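Side-chain contact in pullulanase (Bacillus acidopullulyticus, PDB 2WAN), which hydrolyses alpha-1,6-glucosidic linkages in pullulan and, as a debranching enzyme of the alpha-amylase superfamily, probably at the branch points of starch-type glucans: residues Q539-Q543 against Q544-V548. Residues are numbered along the deposited sequence; the frame is centred on the assembly and turned at random. Where two conformers were deposited one is given.
Sequences QSLHQ and QRIGV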
loop_
_atom_site.group_PDB
_atom_site.type_symbol
_atom_site.label_atom_id
_atom_site.label_comp_id
_atom_site.label_asym_id
_atom_site.label_seq_id
_atom_site.Cartn_x
_atom_site.Cartn_y
_atom_site.Cartn_z
ATOM N N GLN A 539 21.187 4.791 13.543
ATOM C CA GLN A 539 22.445 4.291 14.110
ATOM C C GLN A 539 22.274 3.793 15.545
ATOM O O GLN A 539 22.789 2.711 15.921
ATOM C CB GLN A 539 23.504 5.399 14.042
ATOM C CG GLN A 539 24.875 5.027 14.541
ATOM C CD GLN A 539 25.848 6.189 14.394
ATOM O OE1 GLN A 539 25.509 7.356 14.672
ATOM N NE2 GLN A 539 27.061 5.879 13.979
ATOM N N SER A 540 21.555 4.580 16.345
ATOM C CA SER A 540 21.334 4.278 17.759
ATOM C C SER A 540 20.562 2.982 17.942
ATOM O O SER A 540 20.921 2.147 18.762
ATOM C CB SER A 540 20.549 5.410 18.442
ATOM O OG SER A 540 20.291 5.093 19.805
ATOM N N LEU A 541 19.478 2.849 17.182
ATOM C CA LEU A 541 18.624 1.664 17.264
ATOM C C LEU A 541 19.424 0.434 16.810
ATOM O O LEU A 541 19.387 -0.593 17.488
ATOM C CB LEU A 541 17.320 1.841 16.485
ATOM C CG LEU A 541 16.290 2.787 17.163
ATOM C CD1 LEU A 541 15.084 3.018 16.290
ATOM C CD2 LEU A 541 15.849 2.228 18.546
ATOM N N HIS A 542 20.179 0.573 15.722
ATOM C CA HIS A 542 21.004 -0.536 15.234
ATOM C C HIS A 542 22.006 -0.997 16.287
ATOM O O HIS A 542 22.225 -2.201 16.441
ATOM C CB HIS A 542 21.776 -0.168 13.961
ATOM C CG HIS A 542 20.950 -0.097 12.704
ATOM N ND1 HIS A 542 19.664 -0.590 12.586
ATOM C CD2 HIS A 542 21.294 0.343 11.471
ATOM C CE1 HIS A 542 19.239 -0.409 11.341
ATOM N NE2 HIS A 542 20.222 0.131 10.641
ATOM N N GLN A 543 22.604 -0.052 17.020
ATOM C CA GLN A 543 23.556 -0.401 18.095
ATOM C C GLN A 543 22.908 -1.243 19.180
ATOM O O GLN A 543 23.601 -1.963 19.897
ATOM C CB GLN A 543 24.154 0.847 18.736
ATOM C CG GLN A 543 25.295 1.479 17.947
ATOM C CD GLN A 543 25.522 2.935 18.342
ATOM O OE1 GLN A 543 24.903 3.443 19.291
ATOM N NE2 GLN A 543 26.394 3.619 17.606
ATOM N N GLN A 544 21.585 -1.148 19.311
ATOM C CA GLN A 544 20.847 -1.966 20.287
ATOM C C GLN A 544 20.180 -3.184 19.627
ATOM O O GLN A 544 19.303 -3.823 20.223
ATOM C CB GLN A 544 19.824 -1.099 21.069
ATOM C CG GLN A 544 20.445 0.129 21.791
ATOM C CD GLN A 544 21.780 -0.156 22.492
ATOM O OE1 GLN A 544 22.756 0.578 22.309
ATOM N NE2 GLN A 544 21.830 -1.222 23.276
ATOM N N ARG A 545 20.611 -3.514 18.401
ATOM C CA ARG A 545 20.063 -4.634 17.633
ATOM C C ARG A 545 18.550 -4.477 17.383
ATOM O O ARG A 545 17.771 -5.458 17.383
ATOM C CB ARG A 545 20.423 -5.984 18.301
ATOM C CG ARG A 545 21.948 -6.166 18.453
ATOM C CD ARG A 545 22.337 -7.303 19.412
ATOM N NE ARG A 545 21.781 -7.131 20.761
ATOM C CZ ARG A 545 22.234 -6.276 21.682
ATOM N NH1 ARG A 545 23.270 -5.474 21.436
ATOM N NH2 ARG A 545 21.638 -6.220 22.863
ATOM N N ILE A 546 18.143 -3.220 17.163
ATOM C CA ILE A 546 16.759 -2.902 16.795
ATOM C C ILE A 546 16.765 -2.303 15.385
ATOM O O ILE A 546 17.514 -1.368 15.097
ATOM C CB ILE A 546 16.099 -1.915 17.809
ATOM C CG1 ILE A 546 15.924 -2.605 19.167
ATOM C CG2 ILE A 546 14.706 -1.431 17.303
ATOM C CD1 ILE A 546 15.527 -1.611 20.303
ATOM N N GLY A 547 15.919 -2.850 14.521
ATOM C CA GLY A 547 15.777 -2.381 13.147
ATOM C C GLY A 547 14.806 -1.230 13.013
ATOM O O GLY A 547 14.053 -0.928 13.940
ATOM N N VAL A 548 14.818 -0.601 11.840
ATOM C CA VAL A 548 13.893 0.510 11.549
ATOM C C VAL A 548 13.152 0.258 10.238
ATOM O O VAL A 548 13.771 0.155 9.167
ATOM C CB VAL A 548 14.640 1.854 11.423
ATOM C CG1 VAL A 548 13.655 2.990 11.023
ATOM C CG2 VAL A 548 15.341 2.194 12.732
HETATM O O HOH W 1 22.495 3.001 20.997
#
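Leu-541 divides its two methyls between the outgoing residues: CD1 meets Val-548 CG2 at 3.7 Å, the two side chains crossing at about a right angle, while CD2 touches Ile-546 CG2 at 4.0 Å. Its CG stands anti to the carbonyl carbon (chi1 -74°), and the fork beyond serves both partners. The chain reverses here through a Schellman motif, for which two backbone bonds are the evidence: Ile-546 N to Leu-541 O at 2.9 Å and Arg-545 N to His-542 O, also 2.9 Å. Arg-545, at C-prime, carries the positive phi (59°) that the motif requires. Leu-541 O accepts a further bond from Gln-544 N, and its two donors arrive from opposite faces of the carbonyl plane. The His-542 ring turns back along the outgoing chain, so that Ile-546 O lies at its edge and in its plane. The ND1 bond to that oxygen is nearly straight (162°) but long at 3.4 Å, hence weak, and the stronger polar partner of the imidazole is His-615 O, reached by NE2. At Gln-544 the side chain bends at chi2 and folds back toward the last helical turn, where a water lies 2.8 Å from Gln-544 OE1 and 2.9 Å from Ser-540 O, placed to bond to each, though it has more acceptors in reach than protons to give. The motif thus joins helix 529-543 to strand 547-552 of the parallel eight-stranded catalytic barrel. Leu-541 and Ile-546 both touch Val-486 of the adjoining strand 485-488, Val-548 packs on Leu-488 of that strand, and helix 474-481 adds Ile-475 against Leu-541 and Leu-478 against Ile-546.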